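Local coordinates for N-acetylmuramoyl-l-alanine amidase (PDB 3NE8), which probably hydrolyses the amide bond between N-acetylmuramic acid and L-alanine in peptidoglycan, as a zinc-dependent enzyme of cell-wall remodelling during bacterial division, at residues 210-213 and 214-218; 155-158 and 159-163; 35-38 and 39-42. One frame throughout, in Å; residues are numbered along the deposited sequence. Where two conformers were deposited one is given.

How the contacts relate
The three contacts are short lengths of three helices on one side of the central sheet, contact 2 at the end of its helix. Contact 1, on helix 206-227, lies between the other two. Its centre is about 10 Å from that of contact 2 and about 9 Å from that of contact 3. S215 and Y218 meet N158 of contact 2, while K210, A213, A214 and I216 face F35, L39 and E42 of contact 3. Contacts 2 and 3 do not touch; their nearest atoms are about 7 Å apart. H13, E28, H82, D84 and E115 bind the zinc ion. E28 begins helix 28-45, and the F35 side chain is about 12 Å from the metal.

Contact 1. Residues 210-213 and 214-218; sequences KQMA and ASIAY
M212, a selenomethionine, and I216 meet one turn apart on helix 206-227. The terminal methyl CE of M212 is 4.1 Å from CD1 of I216. The same CD1 is 4.2 Å from M212 CG, so it touches the chain near its base as well as at its terminal methyl. M212 has CG anti to the backbone N (chi1 -178°) and stays extended through SE. I216 takes the other common helical choice. Its CG1 lies beside the backbone N (chi1 -62°), which brings CG1 back over the preceding turn, 3.4 Å from M212 O. That carbonyl also accepts the N-H of I216 at 3.0 Å in a nearly straight bond (168°). M212 O is therefore met by both the backbone and the side-chain branch of one residue.

The alanines add short contacts of their own to the backbone carbonyls. CB of A214 rests 3.5 Å from K210 O, and CB of A217 is 3.5 Å from A213 O. Bonds from A214 N to K210 O, S215 N to Q211 O, and A217 N to A213 O complete the ladder. The shortest are those of A214 and A217. OG of S215 faces the end of helix 135-161, where S215 packs on N158 and L159 and on S162 just beyond it.

The apolar pair looks inward. M212 reaches L159, I164, I189 and I191. I216 reaches I189 and F35 of helix 28-45, and K210 and A214 lie along E42 of that helix. This is regular alpha-helical i to i+4 packing. In this alpha/beta domain it belongs to the long helix 206-227 near the C-terminus, which lies against the mixed sheet at I189 and runs between two neighbouring helices.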
ATOM      1  N   LYS A 210      18.382  18.494   2.818  1.00 12.12           N
ATOM      2  CA  LYS A 210      18.986  17.168   2.890  1.00 11.39           C
ATOM      3  C   LYS A 210      18.202  16.248   3.830  1.00 12.61           C
ATOM      4  O   LYS A 210      17.984  15.077   3.524  1.00 12.53           O
ATOM      5  CB  LYS A 210      20.445  17.275   3.347  1.00 13.60           C
ATOM      6  CG  LYS A 210      21.177  15.946   3.407  1.00 18.68           C
ATOM      7  CD  LYS A 210      22.612  16.140   3.864  1.00 23.71           C
ATOM      8  CE  LYS A 210      23.402  14.845   3.781  1.00 30.94           C
ATOM      9  NZ  LYS A 210      24.854  15.079   4.023  1.00 36.33           N
ATOM     10  N   GLN A 211      17.775  16.775   4.970  1.00 12.45           N
ATOM     11  CA  GLN A 211      17.004  15.973   5.916  1.00 13.26           C
ATOM     12  C   GLN A 211      15.675  15.529   5.312  1.00 12.96           C
ATOM     13  O   GLN A 211      15.247  14.385   5.493  1.00 12.66           O
ATOM     14  CB  GLN A 211      16.791  16.745   7.215  1.00 15.12           C
ATOM     15  CG  GLN A 211      18.097  16.919   7.991  1.00 21.03           C
ATOM     16  CD  GLN A 211      18.000  17.915   9.128  1.00 31.63           C
ATOM     17  OE1 GLN A 211      16.936  18.466   9.402  1.00 34.38           O
ATOM     18  NE2 GLN A 211      19.122  18.151   9.800  1.00 34.25           N
HETATM   19  N   MSE A 212      15.022  16.413   4.568  1.00 12.02           N
HETATM   20  CA  MSE A 212      13.780  16.029   3.919  1.00 11.57           C
HETATM   21  C   MSE A 212      14.038  15.009   2.821  1.00 10.59           C
HETATM   22  O   MSE A 212      13.282  14.044   2.675  1.00 10.69           O
HETATM   23  CB  MSE A 212      13.025  17.242   3.372  1.00 11.53           C
HETATM   24  CG  MSE A 212      11.703  16.861   2.736  1.00 12.37           C
HETATM   25 SE   MSE A 212      10.597  18.405   2.292  0.61 14.96          SE
HETATM   26  CE  MSE A 212       9.170  17.493   1.351  1.00 16.60           C
ATOM     27  N   ALA A 213      15.089  15.228   2.036  1.00 10.04           N
ATOM     28  CA  ALA A 213      15.448  14.278   0.996  1.00 10.30           C
ATOM     29  C   ALA A 213      15.741  12.899   1.585  1.00 10.23           C
ATOM     30  O   ALA A 213      15.363  11.882   1.006  1.00 10.60           O
ATOM     31  CB  ALA A 213      16.641  14.803   0.193  1.00 10.27           C
ATOM     32  N   ALA A 214      16.411  12.861   2.732  1.00 10.44           N
ATOM     33  CA  ALA A 214      16.722  11.587   3.377  1.00 11.25           C
ATOM     34  C   ALA A 214      15.448  10.836   3.753  1.00 10.53           C
ATOM     35  O   ALA A 214      15.376   9.605   3.616  1.00 12.02           O
ATOM     36  CB  ALA A 214      17.595  11.794   4.591  1.00 12.06           C
ATOM     37  N   SER A 215      14.439  11.564   4.229  1.00 10.56           N
ATOM     38  CA  SER A 215      13.172  10.947   4.596  1.00 10.10           C
ATOM     39  C   SER A 215      12.478  10.393   3.353  1.00 11.02           C
ATOM     40  O   SER A 215      11.964   9.270   3.350  1.00 12.17           O
ATOM     41  CB  SER A 215      12.282  11.974   5.290  1.00 11.88           C
ATOM     42  OG  SER A 215      11.023  11.406   5.621  1.00 12.37           O
ATOM     43  N   ILE A 216      12.447  11.180   2.284  1.00  9.96           N
ATOM     44  CA  ILE A 216      11.847  10.695   1.047  1.00  9.38           C
ATOM     45  C   ILE A 216      12.586   9.472   0.511  1.00  9.32           C
ATOM     46  O   ILE A 216      11.960   8.516   0.047  1.00  9.67           O
ATOM     47  CB  ILE A 216      11.736  11.817  -0.000  1.00  9.78           C
ATOM     48  CG1 ILE A 216      10.826  12.926   0.537  1.00 12.39           C
ATOM     49  CG2 ILE A 216      11.220  11.277  -1.332  1.00 10.74           C
ATOM     50  CD1 ILE A 216      10.795  14.159  -0.297  1.00 13.93           C
ATOM     51  N   ALA A 217      13.912   9.464   0.615  1.00  9.91           N
ATOM     52  CA  ALA A 217      14.694   8.318   0.153  1.00 10.02           C
ATOM     53  C   ALA A 217      14.327   7.057   0.935  1.00 11.06           C
ATOM     54  O   ALA A 217      14.213   5.970   0.358  1.00 10.92           O
ATOM     55  CB  ALA A 217      16.186   8.603   0.251  1.00 10.67           C
ATOM     56  N   TYR A 218      14.120   7.199   2.241  1.00 11.03           N
ATOM     57  CA  TYR A 218      13.677   6.084   3.065  1.00 12.60           C
ATOM     58  C   TYR A 218      12.310   5.588   2.600  1.00 10.86           C
ATOM     59  O   TYR A 218      12.086   4.376   2.482  1.00 11.62           O
ATOM     60  CB  TYR A 218      13.642   6.508   4.537  1.00 12.73           C
ATOM     61  CG  TYR A 218      13.208   5.415   5.487  1.00 15.94           C
ATOM     62  CD1 TYR A 218      14.032   4.329   5.756  1.00 23.98           C
ATOM     63  CD2 TYR A 218      11.976   5.471   6.117  1.00 18.71           C
ATOM     64  CE1 TYR A 218      13.634   3.326   6.630  1.00 24.91           C
ATOM     65  CE2 TYR A 218      11.570   4.472   7.000  1.00 19.86           C
ATOM     66  CZ  TYR A 218      12.402   3.409   7.243  1.00 20.71           C
ATOM     67  OH  TYR A 218      11.984   2.429   8.119  1.00 24.72           O
TER

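Contact 2. Residues 155-158 and 159-163; sequences VVSN and LSKSH
The carboxamide of N158 and the chain of K161 cross near the end of helix 135-161, with N158 OD1 3.9 Å from K161 CD. Water 1 donates to OD1 of N158 at 2.7 Å. It also accepts a longer bond from K161 NZ, at 3.3 Å. The other end of the amide turns to helix 206-227, where ND2 is hydrogen-bonded to Q222 and S219. In the second flat group, the ring of H163, K161 O lies over one face, 3.6 Å from the ring plane and displaced from the ring centre.

K161 is extended beyond CG. With CG beside the backbone N (chi1 -66°), the chain starts back along the helix. CG passes 3.3 Å from S157 O, and CE runs on to lie near S157 OG. On the inner side V155 and L159 lie next to each other with their branches running in one direction, V155 CG1 being 3.8 Å from L159 CD1. This pair packs against strand 94-99.

Backbone bonds join L159, S160, K161 and S162 to the carbonyls four residues earlier. The last of these, from S162 N to N158 O, is the most bent, at 138°. S162 is the first residue to leave helical angles. H163 has positive phi and is the C-prime residue of a Schellman motif, in which H163 N bonds to S160 O and I164 N to L159 O.

The chemistry implies an amide held at both ends. Q222 and S219 fix its N-H side. Water 1 links its oxygen to the lysine ammonium, which may slightly strengthen the water's donation to OD1, though the bond from K161 NZ is long.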
ATOM      1  N   VAL A 155       5.113   8.613   2.226  1.00 11.88           N
ATOM      2  CA  VAL A 155       5.923   9.818   2.313  1.00 10.68           C
ATOM      3  C   VAL A 155       5.453  10.698   3.465  1.00 11.54           C
ATOM      4  O   VAL A 155       6.256  11.145   4.281  1.00 12.07           O
ATOM      5  CB  VAL A 155       5.903  10.607   0.992  1.00 10.84           C
ATOM      6  CG1 VAL A 155       6.468  11.996   1.201  1.00 13.04           C
ATOM      7  CG2 VAL A 155       6.705   9.871  -0.088  1.00 12.11           C
ATOM      8  N   VAL A 156       4.148  10.924   3.535  1.00 11.48           N
ATOM      9  CA  VAL A 156       3.570  11.714   4.611  1.00 13.15           C
ATOM     10  C   VAL A 156       3.880  11.101   5.976  1.00 12.93           C
ATOM     11  O   VAL A 156       4.302  11.800   6.891  1.00 14.64           O
ATOM     12  CB  VAL A 156       2.047  11.851   4.432  1.00 16.11           C
ATOM     13  CG1 VAL A 156       1.396  12.341   5.721  1.00 17.24           C
ATOM     14  CG2 VAL A 156       1.733  12.767   3.255  1.00 16.85           C
ATOM     15  N   SER A 157       3.686   9.792   6.098  1.00 13.93           N
ATOM     16  CA  SER A 157       3.953   9.098   7.357  1.00 14.54           C
ATOM     17  C   SER A 157       5.395   9.311   7.820  1.00 15.18           C
ATOM     18  O   SER A 157       5.645   9.630   8.981  1.00 15.79           O
ATOM     19  CB  SER A 157       3.672   7.602   7.198  1.00 17.06           C
ATOM     20  OG  SER A 157       3.940   6.899   8.404  1.00 23.35           O
ATOM     21  N   ASN A 158       6.350   9.129   6.918  1.00 14.05           N
ATOM     22  CA  ASN A 158       7.756   9.255   7.287  1.00 14.02           C
ATOM     23  C   ASN A 158       8.218  10.692   7.506  1.00 13.94           C
ATOM     24  O   ASN A 158       9.068  10.945   8.355  1.00 16.00           O
ATOM     25  CB  ASN A 158       8.649   8.530   6.284  1.00 14.37           C
ATOM     26  CG  ASN A 158       8.554   7.029   6.426  1.00 14.96           C
ATOM     27  OD1 ASN A 158       8.514   6.507   7.544  1.00 18.38           O
ATOM     28  ND2 ASN A 158       8.514   6.330   5.309  1.00 14.90           N
ATOM     29  N   LEU A 159       7.646  11.635   6.766  1.00 13.17           N
ATOM     30  CA  LEU A 159       7.957  13.041   7.027  1.00 12.86           C
ATOM     31  C   LEU A 159       7.528  13.392   8.445  1.00 16.16           C
ATOM     32  O   LEU A 159       8.251  14.072   9.172  1.00 16.71           O
ATOM     33  CB  LEU A 159       7.280  13.966   6.020  1.00 12.97           C
ATOM     34  CG  LEU A 159       7.836  13.924   4.599  1.00 11.45           C
ATOM     35  CD1 LEU A 159       6.960  14.774   3.699  1.00 13.70           C
ATOM     36  CD2 LEU A 159       9.269  14.406   4.577  1.00 14.29           C
ATOM     37  N   SER A 160       6.355  12.916   8.840  1.00 15.77           N
ATOM     38  CA  SER A 160       5.845  13.168  10.178  0.56 19.58           C
ATOM     39  C   SER A 160       6.766  12.568  11.239  1.00 21.08           C
ATOM     40  O   SER A 160       7.082  13.216  12.237  1.00 22.34           O
ATOM     41  CB  SER A 160       4.434  12.599  10.309  0.56 19.14           C
ATOM     42  OG  SER A 160       3.927  12.781  11.618  0.56 19.77           O
ATOM     43  N   LYS A 161       7.198  11.330  11.019  1.00 18.85           N
ATOM     44  CA  LYS A 161       8.098  10.670  11.962  1.00 21.38           C
ATOM     45  C   LYS A 161       9.426  11.416  12.076  1.00 23.75           C
ATOM     46  O   LYS A 161      10.084  11.378  13.118  1.00 27.69           O
ATOM     47  CB  LYS A 161       8.338   9.213  11.560  1.00 19.58           C
ATOM     48  CG  LYS A 161       7.105   8.338  11.652  1.00 25.42           C
ATOM     49  CD  LYS A 161       7.415   6.906  11.249  1.00 29.79           C
ATOM     50  CE  LYS A 161       6.190   6.016  11.405  1.00 37.80           C
ATOM     51  NZ  LYS A 161       6.485   4.593  11.083  1.00 40.77           N
ATOM     52  N   SER A 162       9.810  12.100  11.004  1.00 19.98           N
ATOM     53  CA  SER A 162      11.049  12.876  10.981  1.00 23.90           C
ATOM     54  C   SER A 162      10.856  14.313  11.465  1.00 21.09           C
ATOM     55  O   SER A 162      11.773  15.130  11.379  1.00 28.35           O
ATOM     56  CB  SER A 162      11.650  12.877   9.578  1.00 27.69           C
ATOM     57  OG  SER A 162      12.031  11.571   9.182  1.00 30.09           O
ATOM     58  N   HIS A 163       9.664  14.610  11.968  1.00 22.98           N
ATOM     59  CA  HIS A 163       9.339  15.934  12.492  1.00 26.59           C
ATOM     60  C   HIS A 163       9.543  17.042  11.462  1.00 25.77           C
ATOM     61  O   HIS A 163       9.906  18.166  11.809  1.00 28.22           O
ATOM     62  CB  HIS A 163      10.142  16.228  13.760  1.00 33.17           C
ATOM     63  CG  HIS A 163      10.009  15.170  14.810  1.00 40.87           C
ATOM     64  ND1 HIS A 163      11.036  14.309  15.132  1.00 45.38           N
ATOM     65  CD2 HIS A 163       8.965  14.822  15.599  1.00 43.92           C
ATOM     66  CE1 HIS A 163      10.635  13.483  16.081  1.00 45.72           C
ATOM     67  NE2 HIS A 163       9.381  13.771  16.382  1.00 45.00           N
TER
HETATM   68  O   HOH W   1       8.104   3.935   8.342  1.00 28.36           O

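Contact 3. Residues 35-38 and 39-42; sequences FARA and LRDE
The carbonyl oxygen of R37 takes two donors. The N-H of D41 reaches R37 O at 3.0 Å, and water 2 donates to the same R37 O at 2.8 Å. The water accepts in turn from R40 NE at 2.6 Å, lying in the guanidinium plane at its edge. R40 is bent at chi3 (66°), which swings its head alongside R37. The two arginine chains run next to each other, with their guanidinium planes 23° apart. R40 NH2 is 3.5 Å from R37 CG. D56 serves both: R37 NE and R40 NH1 each form a salt bridge to one of its oxygens, so the paired positive groups share a carboxylate.

The turn belongs to helix 28-45, the crossover of a beta-alpha-beta unit between the parallel neighbouring strands 5-11 and 49-53. A36 packs on P11, L53 and I81, and L39 on L9.

On the side toward helix 206-227, F35 CE2 meets L39 CD2 obliquely at 4.4 Å, and both residues touch I216. E42 N donates to A38 O at 2.9 Å. E42 is bent at chi2 (-60°), and its CG lies 3.4 Å from A38 O. Water 3 lies between A38 O and E42 OE2. E42 also makes a long, weak ion pair with K45.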
ATOM      1  N   PHE A  35      17.107  20.370  -4.817  1.00  7.88           N
ATOM      2  CA  PHE A  35      16.467  19.322  -4.033  1.00  8.64           C
ATOM      3  C   PHE A  35      16.548  17.974  -4.748  1.00  8.46           C
ATOM      4  O   PHE A  35      16.827  16.946  -4.122  1.00  8.63           O
ATOM      5  CB  PHE A  35      15.016  19.671  -3.704  1.00  8.80           C
ATOM      6  CG  PHE A  35      14.404  18.719  -2.717  1.00  9.12           C
ATOM      7  CD1 PHE A  35      14.533  18.948  -1.356  1.00 12.40           C
ATOM      8  CD2 PHE A  35      13.771  17.565  -3.147  1.00  9.31           C
ATOM      9  CE1 PHE A  35      13.999  18.060  -0.435  1.00 13.21           C
ATOM     10  CE2 PHE A  35      13.239  16.667  -2.224  1.00 11.19           C
ATOM     11  CZ  PHE A  35      13.358  16.924  -0.871  1.00 13.98           C
ATOM     12  N   ALA A  36      16.275  17.964  -6.048  1.00  8.42           N
ATOM     13  CA  ALA A  36      16.359  16.732  -6.824  1.00  7.85           C
ATOM     14  C   ALA A  36      17.758  16.139  -6.743  1.00  8.69           C
ATOM     15  O   ALA A  36      17.908  14.918  -6.609  1.00  8.42           O
ATOM     16  CB  ALA A  36      15.964  16.976  -8.276  1.00  9.45           C
ATOM     17  N   ARG A  37      18.777  16.989  -6.843  1.00  8.47           N
ATOM     18  CA  ARG A  37      20.155  16.518  -6.749  1.00  8.52           C
ATOM     19  C   ARG A  37      20.442  15.921  -5.360  1.00  9.27           C
ATOM     20  O   ARG A  37      21.142  14.910  -5.239  1.00  9.97           O
ATOM     21  CB  ARG A  37      21.116  17.653  -7.111  1.00  9.15           C
ATOM     22  CG  ARG A  37      21.071  17.985  -8.591  1.00  8.07           C
ATOM     23  CD  ARG A  37      21.764  19.283  -8.916  1.00  9.37           C
ATOM     24  NE  ARG A  37      21.964  19.423 -10.360  1.00  9.12           N
ATOM     25  CZ  ARG A  37      22.455  20.508 -10.953  1.00  8.86           C
ATOM     26  NH1 ARG A  37      22.728  21.596 -10.239  1.00  9.81           N
ATOM     27  NH2 ARG A  37      22.647  20.509 -12.271  1.00  9.88           N
ATOM     28  N   ALA A  38      19.901  16.542  -4.313  1.00  8.48           N
ATOM     29  CA  ALA A  38      20.087  16.015  -2.962  1.00  9.55           C
ATOM     30  C   ALA A  38      19.393  14.662  -2.791  1.00  9.89           C
ATOM     31  O   ALA A  38      19.935  13.748  -2.166  1.00  9.77           O
ATOM     32  CB  ALA A  38      19.569  17.009  -1.933  1.00 10.99           C
ATOM     33  N   LEU A  39      18.187  14.543  -3.334  1.00  9.05           N
ATOM     34  CA  LEU A  39      17.453  13.285  -3.259  1.00  8.16           C
ATOM     35  C   LEU A  39      18.164  12.197  -4.070  1.00  8.61           C
ATOM     36  O   LEU A  39      18.278  11.052  -3.627  1.00  9.04           O
ATOM     37  CB  LEU A  39      16.001  13.501  -3.688  1.00  8.89           C
ATOM     38  CG  LEU A  39      15.092  12.269  -3.696  1.00  8.45           C
ATOM     39  CD1 LEU A  39      15.117  11.533  -2.360  1.00  9.23           C
ATOM     40  CD2 LEU A  39      13.687  12.703  -4.039  1.00 10.02           C
ATOM     41  N   ARG A  40      18.671  12.557  -5.248  1.00  8.91           N
ATOM     42  CA  ARG A  40      19.506  11.622  -5.999  1.00  8.84           C
ATOM     43  C   ARG A  40      20.686  11.132  -5.158  1.00  9.67           C
ATOM     44  O   ARG A  40      20.962   9.932  -5.090  1.00 10.01           O
ATOM     45  CB  ARG A  40      20.002  12.279  -7.295  1.00  9.25           C
ATOM     46  CG  ARG A  40      21.022  11.461  -8.094  1.00 10.88           C
ATOM     47  CD  ARG A  40      21.542  12.258  -9.325  1.00 12.44           C
ATOM     48  NE  ARG A  40      22.326  13.436  -8.943  1.00 14.33           N
ATOM     49  CZ  ARG A  40      22.704  14.411  -9.779  1.00 15.11           C
ATOM     50  NH1 ARG A  40      22.352  14.353 -11.039  1.00 14.69           N
ATOM     51  NH2 ARG A  40      23.417  15.451  -9.348  1.00 17.70           N
ATOM     52  N   ASP A  41      21.375  12.059  -4.504  1.00  9.47           N
ATOM     53  CA  ASP A  41      22.517  11.699  -3.681  1.00  9.97           C
ATOM     54  C   ASP A  41      22.116  10.744  -2.557  1.00 11.31           C
ATOM     55  O   ASP A  41      22.802   9.766  -2.298  1.00 12.06           O
ATOM     56  CB  ASP A  41      23.164  12.948  -3.095  1.00 12.44           C
ATOM     57  CG  ASP A  41      24.442  12.645  -2.333  1.00 28.56           C
ATOM     58  OD1 ASP A  41      25.400  12.142  -2.957  1.00 34.18           O
ATOM     59  OD2 ASP A  41      24.491  12.912  -1.112  1.00 34.84           O
ATOM     60  N   GLU A  42      21.016  11.037  -1.873  1.00 10.38           N
ATOM     61  CA  GLU A  42      20.556  10.162  -0.800  1.00  9.26           C
ATOM     62  C   GLU A  42      20.218   8.774  -1.334  1.00  9.17           C
ATOM     63  O   GLU A  42      20.546   7.772  -0.706  1.00 11.53           O
ATOM     64  CB  GLU A  42      19.355  10.781  -0.077  1.00 10.93           C
ATOM     65  CG  GLU A  42      19.677  12.052   0.715  1.00 13.67           C
ATOM     66  CD  GLU A  42      20.712  11.831   1.794  1.00 17.06           C
ATOM     67  OE1 GLU A  42      20.601  10.840   2.540  1.00 17.66           O
ATOM     68  OE2 GLU A  42      21.643  12.658   1.904  1.00 21.54           O
TER
HETATM   69  O   HOH W   2      23.426  14.430  -6.795  1.00 22.55           O
HETATM   70  O   HOH W   3      21.802  14.729   0.031  1.00 25.52           O